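Side-chain contacts in malonyl CoA-acyl carrier protein transacylase (PDB 2QC3), which catalyses transfer of the malonyl group from malonyl-CoA to holo-acyl carrier protein, a step in bacterial fatty acid biosynthesis: residues Ala160-Ala165 with Ser276-Arg281; Leu150-Ala155 with Glu173-Asp178; Ala28-Ala33 with Thr68-Gln73. One frame throughout, in Å; residues are numbered along the deposited sequence.

Interaction 1 (Ala160-Ala165 with Ser276-Arg281); sequences AGQIVA and SGIAKR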
ATOM      1  N   ALA A 160       3.048  13.054 -11.716  1.00 24.92           N
ATOM      2  CA  ALA A 160       2.502  13.879 -12.788  1.00 27.20           C
ATOM      3  C   ALA A 160       2.027  12.953 -13.911  1.00 26.26           C
ATOM      4  O   ALA A 160       2.763  12.078 -14.358  1.00 26.81           O
ATOM      5  CB  ALA A 160       3.563  14.845 -13.310  1.00 29.51           C
ATOM      6  N   GLY A 161       0.787  13.133 -14.352  1.00 27.28           N
ATOM      7  CA  GLY A 161       0.265  12.286 -15.413  1.00 26.35           C
ATOM      8  C   GLY A 161      -0.065  10.872 -14.968  1.00 25.75           C
ATOM      9  O   GLY A 161      -0.331  10.009 -15.798  1.00 27.42           O
ATOM     10  N   GLN A 162      -0.035  10.617 -13.665  1.00 24.61           N
ATOM     11  CA  GLN A 162      -0.357   9.288 -13.157  1.00 24.97           C
ATOM     12  C   GLN A 162      -1.382   9.407 -12.044  1.00 24.99           C
ATOM     13  O   GLN A 162      -1.039   9.644 -10.882  1.00 22.58           O
ATOM     14  CB  GLN A 162       0.894   8.572 -12.639  1.00 25.26           C
ATOM     15  CG  GLN A 162       1.890   8.202 -13.731  1.00 29.41           C
ATOM     16  CD  GLN A 162       3.029   7.347 -13.210  1.00 32.71           C
ATOM     17  OE1 GLN A 162       2.801   6.304 -12.600  1.00 36.16           O
ATOM     18  NE2 GLN A 162       4.260   7.780 -13.455  1.00 33.39           N
ATOM     19  N   ILE A 163      -2.647   9.246 -12.416  1.00 25.27           N
ATOM     20  CA  ILE A 163      -3.747   9.350 -11.467  1.00 27.78           C
ATOM     21  C   ILE A 163      -4.660   8.133 -11.572  1.00 26.82           C
ATOM     22  O   ILE A 163      -4.655   7.415 -12.575  1.00 26.89           O
ATOM     23  CB  ILE A 163      -4.606  10.615 -11.739  1.00 29.54           C
ATOM     24  CG1 ILE A 163      -3.764  11.879 -11.563  1.00 31.88           C
ATOM     25  CG2 ILE A 163      -5.799  10.668 -10.792  1.00 33.03           C
ATOM     26  CD1 ILE A 163      -2.760  12.100 -12.668  1.00 36.19           C
ATOM     27  N   VAL A 164      -5.417   7.889 -10.511  1.00 24.04           N
ATOM     28  CA  VAL A 164      -6.380   6.809 -10.507  1.00 22.26           C
ATOM     29  C   VAL A 164      -7.700   7.461 -10.113  1.00 21.73           C
ATOM     30  O   VAL A 164      -7.811   8.081  -9.053  1.00 19.03           O
ATOM     31  CB  VAL A 164      -6.030   5.694  -9.499  1.00 22.67           C
ATOM     32  CG1 VAL A 164      -7.156   4.662  -9.481  1.00 19.92           C
ATOM     33  CG2 VAL A 164      -4.706   5.017  -9.880  1.00 22.01           C
ATOM     34  N   ALA A 165      -8.689   7.355 -10.994  1.00 21.64           N
ATOM     35  CA  ALA A 165      -9.997   7.921 -10.730  1.00 19.29           C
ATOM     36  C   ALA A 165     -10.848   6.841 -10.083  1.00 19.69           C
ATOM     37  O   ALA A 165     -10.677   5.656 -10.366  1.00 21.06           O
ATOM     38  CB  ALA A 165     -10.635   8.392 -12.027  1.00 17.30           C
ATOM     39  N   SER A 276       9.114   1.950  -6.667  1.00 29.68           N
ATOM     40  CA  SER A 276      10.511   2.242  -6.940  1.00 31.01           C
ATOM     41  C   SER A 276      10.632   3.164  -8.154  1.00 28.87           C
ATOM     42  O   SER A 276      11.312   4.192  -8.100  1.00 29.29           O
ATOM     43  CB  SER A 276      11.277   0.941  -7.198  1.00 31.93           C
ATOM     44  OG  SER A 276      11.433   0.194  -6.011  1.00 39.08           O
ATOM     45  N   GLY A 277       9.967   2.786  -9.243  1.00 28.38           N
ATOM     46  CA  GLY A 277      10.004   3.577 -10.461  1.00 27.74           C
ATOM     47  C   GLY A 277       9.419   4.965 -10.269  1.00 29.17           C
ATOM     48  O   GLY A 277       9.960   5.950 -10.774  1.00 28.23           O
ATOM     49  N   ILE A 278       8.301   5.050  -9.554  1.00 28.13           N
ATOM     50  CA  ILE A 278       7.687   6.346  -9.304  1.00 29.80           C
ATOM     51  C   ILE A 278       8.643   7.194  -8.470  1.00 29.94           C
ATOM     52  O   ILE A 278       8.879   8.352  -8.790  1.00 29.25           O
ATOM     53  CB  ILE A 278       6.332   6.207  -8.553  1.00 29.34           C
ATOM     54  CG1 ILE A 278       5.221   5.815  -9.527  1.00 30.04           C
ATOM     55  CG2 ILE A 278       5.951   7.534  -7.923  1.00 28.79           C
ATOM     56  CD1 ILE A 278       5.558   4.661 -10.434  1.00 34.54           C
ATOM     57  N   ALA A 279       9.204   6.601  -7.417  1.00 30.92           N
ATOM     58  CA  ALA A 279      10.132   7.302  -6.533  1.00 32.60           C
ATOM     59  C   ALA A 279      11.402   7.768  -7.249  1.00 34.50           C
ATOM     60  O   ALA A 279      11.979   8.795  -6.886  1.00 33.38           O
ATOM     61  CB  ALA A 279      10.500   6.413  -5.356  1.00 32.89           C
ATOM     62  N   LYS A 280      11.828   7.011  -8.257  1.00 35.07           N
ATOM     63  CA  LYS A 280      13.023   7.349  -9.034  1.00 37.89           C
ATOM     64  C   LYS A 280      12.871   8.687  -9.736  1.00 37.72           C
ATOM     65  O   LYS A 280      13.794   9.497  -9.757  1.00 37.54           O
ATOM     66  CB  LYS A 280      13.286   6.305 -10.125  1.00 38.71           C
ATOM     67  CG  LYS A 280      13.990   5.039  -9.705  1.00 40.99           C
ATOM     68  CD  LYS A 280      14.044   4.098 -10.894  1.00 40.17           C
ATOM     69  CE  LYS A 280      14.835   2.844 -10.599  1.00 40.78           C
ATOM     70  NZ  LYS A 280      16.277   3.100 -10.434  1.00 45.32           N
ATOM     71  N   ARG A 281      11.700   8.899 -10.326  1.00 38.60           N
ATOM     72  CA  ARG A 281      11.431  10.111 -11.081  1.00 40.57           C
ATOM     73  C   ARG A 281      11.718  11.411 -10.337  1.00 41.77           C
ATOM     74  O   ARG A 281      12.166  12.386 -10.940  1.00 40.92           O
ATOM     75  CB  ARG A 281       9.985  10.103 -11.590  1.00 41.04           C
ATOM     76  CG  ARG A 281       9.726  11.124 -12.685  1.00 43.26           C
ATOM     77  CD  ARG A 281       8.308  11.051 -13.255  1.00 44.88           C
ATOM     78  NE  ARG A 281       8.061   9.856 -14.062  1.00 45.01           N
ATOM     79  CZ  ARG A 281       7.661   8.683 -13.575  1.00 47.27           C
ATOM     80  NH1 ARG A 281       7.455   8.530 -12.274  1.00 47.88           N
ATOM     81  NH2 ARG A 281       7.457   7.661 -14.394  1.00 46.70           N
TER

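Interaction 2 (Leu150-Ala155 with Glu173-Asp178); sequences LDLVPA and EKLAED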
ATOM      1  N   LEU A 150     -17.576  14.639 -13.505  1.00 25.28           N
ATOM      2  CA  LEU A 150     -18.250  13.344 -13.498  1.00 24.34           C
ATOM      3  C   LEU A 150     -18.463  12.750 -12.107  1.00 24.46           C
ATOM      4  O   LEU A 150     -18.858  11.588 -11.978  1.00 24.01           O
ATOM      5  CB  LEU A 150     -17.453  12.357 -14.351  1.00 23.10           C
ATOM      6  CG  LEU A 150     -17.235  12.798 -15.804  1.00 23.83           C
ATOM      7  CD1 LEU A 150     -16.234  11.877 -16.509  1.00 20.58           C
ATOM      8  CD2 LEU A 150     -18.585  12.808 -16.526  1.00 22.60           C
ATOM      9  N   ASP A 151     -18.202  13.538 -11.071  1.00 23.97           N
ATOM     10  CA  ASP A 151     -18.358  13.063  -9.696  1.00 25.66           C
ATOM     11  C   ASP A 151     -17.388  11.940  -9.365  1.00 24.71           C
ATOM     12  O   ASP A 151     -17.681  11.065  -8.546  1.00 23.81           O
ATOM     13  CB  ASP A 151     -19.793  12.589  -9.434  1.00 28.08           C
ATOM     14  CG  ASP A 151     -20.791  13.726  -9.458  1.00 31.15           C
ATOM     15  OD1 ASP A 151     -20.422  14.854  -9.066  1.00 35.32           O
ATOM     16  OD2 ASP A 151     -21.949  13.490  -9.853  1.00 34.50           O
ATOM     17  N   LEU A 152     -16.232  11.964 -10.017  1.00 24.07           N
ATOM     18  CA  LEU A 152     -15.205  10.969  -9.770  1.00 22.93           C
ATOM     19  C   LEU A 152     -14.143  11.587  -8.869  1.00 23.65           C
ATOM     20  O   LEU A 152     -13.870  12.785  -8.942  1.00 23.36           O
ATOM     21  CB  LEU A 152     -14.564  10.524 -11.083  1.00 21.95           C
ATOM     22  CG  LEU A 152     -15.488   9.761 -12.034  1.00 21.09           C
ATOM     23  CD1 LEU A 152     -14.804   9.596 -13.389  1.00 19.55           C
ATOM     24  CD2 LEU A 152     -15.848   8.410 -11.426  1.00 18.21           C
ATOM     25  N   VAL A 153     -13.544  10.761  -8.026  1.00 23.11           N
ATOM     26  CA  VAL A 153     -12.510  11.219  -7.116  1.00 25.40           C
ATOM     27  C   VAL A 153     -11.115  10.791  -7.574  1.00 24.10           C
ATOM     28  O   VAL A 153     -10.937   9.684  -8.092  1.00 22.93           O
ATOM     29  CB  VAL A 153     -12.732  10.628  -5.694  1.00 27.72           C
ATOM     30  CG1 VAL A 153     -11.595  11.024  -4.778  1.00 27.17           C
ATOM     31  CG2 VAL A 153     -14.061  11.113  -5.124  1.00 30.46           C
ATOM     32  N   PRO A 154     -10.122  11.691  -7.452  1.00 23.15           N
ATOM     33  CA  PRO A 154      -8.773  11.287  -7.852  1.00 23.36           C
ATOM     34  C   PRO A 154      -8.268  10.554  -6.603  1.00 22.41           C
ATOM     35  O   PRO A 154      -7.510  11.107  -5.799  1.00 20.38           O
ATOM     36  CB  PRO A 154      -8.062  12.619  -8.099  1.00 24.45           C
ATOM     37  CG  PRO A 154      -8.776  13.567  -7.193  1.00 26.77           C
ATOM     38  CD  PRO A 154     -10.220  13.157  -7.336  1.00 23.45           C
ATOM     39  N   ALA A 155      -8.735   9.317  -6.441  1.00 18.99           N
ATOM     40  CA  ALA A 155      -8.397   8.496  -5.282  1.00 21.00           C
ATOM     41  C   ALA A 155      -6.905   8.234  -5.133  1.00 21.12           C
ATOM     42  O   ALA A 155      -6.432   7.935  -4.044  1.00 19.76           O
ATOM     43  CB  ALA A 155      -9.185   7.172  -5.326  1.00 20.69           C
ATOM     44  N   GLU A 173     -17.463   4.801 -16.553  1.00 24.69           N
ATOM     45  CA  GLU A 173     -17.765   4.452 -17.934  1.00 25.73           C
ATOM     46  C   GLU A 173     -17.862   5.698 -18.804  1.00 24.47           C
ATOM     47  O   GLU A 173     -17.388   5.714 -19.941  1.00 22.67           O
ATOM     48  CB  GLU A 173     -19.078   3.670 -18.010  1.00 27.61           C
ATOM     49  CG  GLU A 173     -18.981   2.275 -17.443  1.00 33.39           C
ATOM     50  CD  GLU A 173     -20.281   1.504 -17.563  1.00 38.72           C
ATOM     51  OE1 GLU A 173     -20.773   1.322 -18.700  1.00 43.64           O
ATOM     52  OE2 GLU A 173     -20.810   1.076 -16.521  1.00 40.15           O
ATOM     53  N   LYS A 174     -18.490   6.742 -18.281  1.00 23.13           N
ATOM     54  CA  LYS A 174     -18.598   7.966 -19.054  1.00 25.21           C
ATOM     55  C   LYS A 174     -17.196   8.549 -19.253  1.00 24.24           C
ATOM     56  O   LYS A 174     -16.946   9.245 -20.232  1.00 24.59           O
ATOM     57  CB  LYS A 174     -19.496   8.983 -18.344  1.00 27.74           C
ATOM     58  CG  LYS A 174     -20.954   8.561 -18.214  1.00 29.67           C
ATOM     59  CD  LYS A 174     -21.779   9.654 -17.544  1.00 29.10           C
ATOM     60  CE  LYS A 174     -23.267   9.387 -17.698  1.00 29.33           C
ATOM     61  NZ  LYS A 174     -24.068  10.515 -17.153  1.00 27.37           N
ATOM     62  N   LEU A 175     -16.286   8.249 -18.328  1.00 23.91           N
ATOM     63  CA  LEU A 175     -14.908   8.740 -18.412  1.00 24.35           C
ATOM     64  C   LEU A 175     -14.191   8.050 -19.563  1.00 25.47           C
ATOM     65  O   LEU A 175     -13.541   8.701 -20.385  1.00 25.14           O
ATOM     66  CB  LEU A 175     -14.143   8.468 -17.107  1.00 21.39           C
ATOM     67  CG  LEU A 175     -12.638   8.799 -17.120  1.00 21.72           C
ATOM     68  CD1 LEU A 175     -12.427  10.295 -17.365  1.00 22.46           C
ATOM     69  CD2 LEU A 175     -12.003   8.392 -15.802  1.00 19.59           C
ATOM     70  N   ALA A 176     -14.311   6.727 -19.608  1.00 27.22           N
ATOM     71  CA  ALA A 176     -13.684   5.932 -20.654  1.00 30.07           C
ATOM     72  C   ALA A 176     -14.304   6.215 -22.024  1.00 31.46           C
ATOM     73  O   ALA A 176     -13.631   6.096 -23.048  1.00 33.15           O
ATOM     74  CB  ALA A 176     -13.798   4.446 -20.319  1.00 27.59           C
ATOM     75  N   GLU A 177     -15.579   6.590 -22.048  1.00 32.27           N
ATOM     76  CA  GLU A 177     -16.250   6.884 -23.312  1.00 35.97           C
ATOM     77  C   GLU A 177     -15.697   8.132 -23.988  1.00 35.56           C
ATOM     78  O   GLU A 177     -15.542   8.170 -25.209  1.00 34.64           O
ATOM     79  CB  GLU A 177     -17.755   7.081 -23.111  1.00 39.31           C
ATOM     80  CG  GLU A 177     -18.598   5.830 -23.264  1.00 46.20           C
ATOM     81  CD  GLU A 177     -20.062   6.158 -23.540  1.00 50.14           C
ATOM     82  OE1 GLU A 177     -20.625   7.014 -22.826  1.00 50.89           O
ATOM     83  OE2 GLU A 177     -20.648   5.557 -24.470  1.00 51.70           O
ATOM     84  N   ASP A 178     -15.418   9.156 -23.194  1.00 35.77           N
ATOM     85  CA  ASP A 178     -14.896  10.410 -23.723  1.00 37.75           C
ATOM     86  C   ASP A 178     -13.697  10.886 -22.919  1.00 34.40           C
ATOM     87  O   ASP A 178     -13.775  11.872 -22.192  1.00 33.21           O
ATOM     88  CB  ASP A 178     -15.986  11.487 -23.706  1.00 41.76           C
ATOM     89  CG  ASP A 178     -17.028  11.280 -24.787  1.00 48.00           C
ATOM     90  OD1 ASP A 178     -17.785  10.283 -24.712  1.00 50.28           O
ATOM     91  OD2 ASP A 178     -17.082  12.115 -25.717  1.00 49.71           O
TER

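Interaction 3 (Ala28-Ala33 with Thr68-Gln73); sequences ADQIAA and TLLAHQ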
ATOM      1  N   ALA A  28       7.628 -19.835   7.788  1.00 45.90           N
ATOM      2  CA  ALA A  28       6.440 -20.674   7.901  1.00 46.52           C
ATOM      3  C   ALA A  28       5.750 -20.487   9.248  1.00 46.16           C
ATOM      4  O   ALA A  28       4.522 -20.431   9.329  1.00 45.40           O
ATOM      5  CB  ALA A  28       6.815 -22.142   7.710  1.00 46.29           C
ATOM      6  N   ASP A  29       6.551 -20.387  10.301  1.00 45.63           N
ATOM      7  CA  ASP A  29       6.027 -20.220  11.646  1.00 45.87           C
ATOM      8  C   ASP A  29       5.329 -18.876  11.831  1.00 45.29           C
ATOM      9  O   ASP A  29       4.318 -18.787  12.528  1.00 44.09           O
ATOM     10  CB  ASP A  29       7.158 -20.373  12.661  1.00 47.48           C
ATOM     11  CG  ASP A  29       6.672 -20.298  14.085  1.00 49.17           C
ATOM     12  OD1 ASP A  29       6.401 -19.177  14.565  1.00 48.94           O
ATOM     13  OD2 ASP A  29       6.554 -21.365  14.725  1.00 51.70           O
ATOM     14  N   GLN A  30       5.871 -17.831  11.213  1.00 44.76           N
ATOM     15  CA  GLN A  30       5.274 -16.506  11.309  1.00 44.57           C
ATOM     16  C   GLN A  30       3.963 -16.443  10.534  1.00 42.43           C
ATOM     17  O   GLN A  30       2.992 -15.847  10.998  1.00 41.02           O
ATOM     18  CB  GLN A  30       6.247 -15.445  10.791  1.00 47.07           C
ATOM     19  CG  GLN A  30       7.029 -14.761  11.896  1.00 51.47           C
ATOM     20  CD  GLN A  30       8.302 -14.109  11.398  1.00 54.42           C
ATOM     21  OE1 GLN A  30       8.287 -13.329  10.447  1.00 55.91           O
ATOM     22  NE2 GLN A  30       9.416 -14.427  12.045  1.00 56.69           N
ATOM     23  N   ILE A  31       3.936 -17.064   9.359  1.00 40.41           N
ATOM     24  CA  ILE A  31       2.729 -17.080   8.542  1.00 39.92           C
ATOM     25  C   ILE A  31       1.615 -17.810   9.284  1.00 39.83           C
ATOM     26  O   ILE A  31       0.433 -17.498   9.115  1.00 39.22           O
ATOM     27  CB  ILE A  31       2.975 -17.775   7.180  1.00 40.56           C
ATOM     28  CG1 ILE A  31       3.789 -16.858   6.270  1.00 40.74           C
ATOM     29  CG2 ILE A  31       1.650 -18.109   6.508  1.00 40.20           C
ATOM     30  CD1 ILE A  31       3.075 -15.561   5.919  1.00 39.84           C
ATOM     31  N   ALA A  32       1.998 -18.783  10.107  1.00 38.23           N
ATOM     32  CA  ALA A  32       1.026 -19.541  10.881  1.00 37.11           C
ATOM     33  C   ALA A  32       0.443 -18.607  11.930  1.00 35.96           C
ATOM     34  O   ALA A  32      -0.766 -18.554  12.125  1.00 35.70           O
ATOM     35  CB  ALA A  32       1.698 -20.739  11.553  1.00 37.99           C
ATOM     36  N   ALA A  33       1.320 -17.863  12.593  1.00 34.73           N
ATOM     37  CA  ALA A  33       0.907 -16.914  13.617  1.00 36.48           C
ATOM     38  C   ALA A  33       0.034 -15.813  13.016  1.00 37.03           C
ATOM     39  O   ALA A  33      -0.938 -15.373  13.635  1.00 37.83           O
ATOM     40  CB  ALA A  33       2.132 -16.303  14.282  1.00 34.77           C
ATOM     41  N   THR A  68       5.209  -8.400   2.728  1.00 26.93           N
ATOM     42  CA  THR A  68       6.064  -7.278   3.077  1.00 25.60           C
ATOM     43  C   THR A  68       6.790  -7.454   4.396  1.00 25.05           C
ATOM     44  O   THR A  68       7.999  -7.226   4.481  1.00 24.39           O
ATOM     45  CB  THR A  68       5.279  -5.945   3.119  1.00 23.87           C
ATOM     46  OG1 THR A  68       4.887  -5.593   1.790  1.00 24.17           O
ATOM     47  CG2 THR A  68       6.155  -4.815   3.685  1.00 23.12           C
ATOM     48  N   LEU A  69       6.055  -7.872   5.419  1.00 24.29           N
ATOM     49  CA  LEU A  69       6.646  -8.039   6.731  1.00 25.59           C
ATOM     50  C   LEU A  69       7.576  -9.243   6.852  1.00 25.87           C
ATOM     51  O   LEU A  69       8.503  -9.219   7.655  1.00 26.82           O
ATOM     52  CB  LEU A  69       5.540  -8.063   7.794  1.00 22.59           C
ATOM     53  CG  LEU A  69       4.690  -6.776   7.733  1.00 24.15           C
ATOM     54  CD1 LEU A  69       3.679  -6.741   8.878  1.00 21.26           C
ATOM     55  CD2 LEU A  69       5.612  -5.551   7.791  1.00 21.22           C
ATOM     56  N   LEU A  70       7.345 -10.294   6.074  1.00 27.95           N
ATOM     57  CA  LEU A  70       8.245 -11.450   6.128  1.00 29.76           C
ATOM     58  C   LEU A  70       9.633 -10.949   5.740  1.00 30.29           C
ATOM     59  O   LEU A  70      10.631 -11.267   6.393  1.00 31.03           O
ATOM     60  CB  LEU A  70       7.816 -12.537   5.141  1.00 29.11           C
ATOM     61  CG  LEU A  70       6.642 -13.440   5.512  1.00 30.24           C
ATOM     62  CD1 LEU A  70       6.331 -14.346   4.336  1.00 30.21           C
ATOM     63  CD2 LEU A  70       6.985 -14.263   6.751  1.00 31.17           C
ATOM     64  N   ALA A  71       9.677 -10.147   4.678  1.00 30.29           N
ATOM     65  CA  ALA A  71      10.922  -9.581   4.178  1.00 31.80           C
ATOM     66  C   ALA A  71      11.520  -8.658   5.225  1.00 33.80           C
ATOM     67  O   ALA A  71      12.726  -8.686   5.480  1.00 33.65           O
ATOM     68  CB  ALA A  71      10.665  -8.815   2.890  1.00 30.98           C
ATOM     69  N   HIS A  72      10.673  -7.830   5.826  1.00 34.45           N
ATOM     70  CA  HIS A  72      11.132  -6.913   6.855  1.00 36.58           C
ATOM     71  C   HIS A  72      11.638  -7.684   8.064  1.00 38.37           C
ATOM     72  O   HIS A  72      12.623  -7.295   8.694  1.00 37.61           O
ATOM     73  CB  HIS A  72      10.009  -5.991   7.313  1.00 34.67           C
ATOM     74  CG  HIS A  72      10.326  -5.266   8.583  1.00 35.97           C
ATOM     75  ND1 HIS A  72      11.279  -4.272   8.654  1.00 35.43           N
ATOM     76  CD2 HIS A  72       9.852  -5.424   9.842  1.00 35.44           C
ATOM     77  CE1 HIS A  72      11.377  -3.848   9.901  1.00 34.84           C
ATOM     78  NE2 HIS A  72      10.522  -4.531  10.642  1.00 36.91           N
ATOM     79  N   GLN A  73      10.937  -8.764   8.398  1.00 40.45           N
ATOM     80  CA  GLN A  73      11.307  -9.598   9.530  1.00 43.00           C
ATOM     81  C   GLN A  73      12.705 -10.150   9.316  1.00 44.77           C
ATOM     82  O   GLN A  73      13.559 -10.066  10.198  1.00 45.39           O
ATOM     83  CB  GLN A  73      10.325 -10.761   9.678  1.00 45.14           C
ATOM     84  CG  GLN A  73       8.954 -10.371  10.186  1.00 48.71           C
ATOM     85  CD  GLN A  73       9.008  -9.749  11.557  1.00 50.90           C
ATOM     86  OE1 GLN A  73       9.579  -8.674  11.742  1.00 53.04           O
ATOM     87  NE2 GLN A  73       8.417 -10.426  12.535  1.00 52.95           N
TER
HETATM   88  O   HOH W   1      10.394 -13.493   8.098  1.00 61.02           O

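Interaction 1 (Ala160-Ala165 with Ser276-Arg281)
Over one face of the R281 guanidinium sits the amide nitrogen of Q162, its NE2 3.3 Å from R281 NH2 and 3.5 Å from R281 NH1. All three nitrogens are donors, so no hydrogen bond forms here. Q162 NE2 is also 3.5 Å from R281 CZ, and the approach is therefore onto the plane of the guanidinium and not to its N-H groups. The amide stands almost upright on that plane, at 87°. The two side chains come from opposite directions. Q162 leaves its strand with CG beside the backbone N and then runs extended, while R281 starts out with CG anti to its N and bends at chi3 (-71°), which brings one face of the guanidinium to the end of Q162. At the other corner of the amide, Q162 OE1 lies against the CG1-CD1 arm of I278, 3.9 Å from I278 CD1, a contact of van der Waals kind only.

Strand 162-166 and strand 153-159 form an antiparallel hairpin, with G161 at positive phi in the turn between them. The hairpin belongs to the small ferredoxin-like subdomain, whereas helix 275-282 follows a strand of the parallel sheet in the large α/β subdomain. Q162 thus reaches across from one subdomain to the other, and its side chain also touches L136 on the neighbouring strand. I278 is buried, with its side chain about 12 Å from that of S92, the probable nucleophile, while R281 is exposed at the surface.

Interaction 2 (Leu150-Ala155 with Glu173-Asp178)
Apolar packing carries this contact: L150 and L152, from the chain that leaves helix 140-149, both close on L175 of helix 169-177. L150 meets L175 near its root, with L150 CD1 3.9 Å from L175 CA and 4.0 Å from L175 CB, the two side chains crossing at about a right angle. The other methyl of L150, CD2, lies 4.3 Å from K174 CB, so the lysine offers the base of its side chain while its extended chain carries the ammonium away. L152 CD1 spans L175 from CB to its branch, 3.9 Å from L175 CB and as far from L175 CD2. L175 holds CG anti to its backbone N (chi1 174°), which directs the branch into the interior, where it also packs on A165 and L147. L152 continues the apolar patch onto A171 and L172.

Backbone hydrogen bonds shape the two partners separately, and none links them. A Schellman motif ends helix 140-149, with D151 as its C-prime residue at positive phi and L152 N bonded back to L147 O. At this exit the CB atoms of L150 and L152 both point toward helix 169-177. Farther on, P154 is the centre of an inverse gamma turn, closed by a weak bond of 2.8 Å from A155 N to V153 O.

The contact pins the loop between helix 140-149 and strand 153-159 onto helix 169-177, within the ferredoxin-like subdomain and away from S92 and H195, the probable active-site residues. With no polar pair across it, the fit of leucine branches and the exclusion of water probably account for its hold.

Interaction 3 (Ala28-Ala33 with Thr68-Gln73)
L70 of helix 57-77 reaches toward helix 27-37 and meets I31 and Q30. Its CB points neither at nor away from the partner, but with CG beside the backbone N (chi1 -78°) and one methyl continuing the extended chain, the branch swings across. L70 CG comes within 4.2 Å of I31 CD1. From there CD1 touches the end of the isoleucine, L70 CD1 to I31 CD1 being 3.8 Å. The second methyl, CD2, lies 4.1 Å from I31 CG1 and also 4.0 Å from Q30 OE1, so it closes against the isoleucine on one hand and the amide oxygen on the other. The two apolar side chains meet at about a right angle, and L18, which touches both, extends the patch; W21 and W34 also pack on L70.

Beside the apolar contact a single water serves two acceptors. It donates to Q30 OE1 at 3.2 Å and to L70 O at 2.8 Å, thereby bridging the side chain of one helix and the backbone of the other. Q73, bent at chi2, crosses Q30 obliquely with no hydrogen bond between them. The close approach of Q73 to Q30 OE1 is doubtful, because Q73 CG is modelled too near to L69 O.

The helices run in opposed senses but well inclined, 136° between the short segments, with axes 10.9 Å apart at closest. Both belong to the helical part of the large α/β subdomain, away from the probable active site. Since Q30 OE1 and L70 O are both acceptors, they could not bond one another; the water supplies the two donated hydrogens that let them share this interface.

Interaction 3 comes first in the chain, joining helix 27-37 to helix 57-77 and closing a largely helical loop of 34 residues within the large subdomain. It is finished before the others begin. Interaction 2 opens at 150-155 and closes at 173-178, whereas interaction 1 opens between these, at 160-165, and closes only at 276-281, so the two cross. They also touch where strand 162-166 meets helix 169-177, and share one sheet. Interaction 2 thus ties the small subdomain to itself, and interaction 1 ties it to the large one. Interaction 3 lies across the chain's centre from the other two, about 29 Å from interaction 1 between centres.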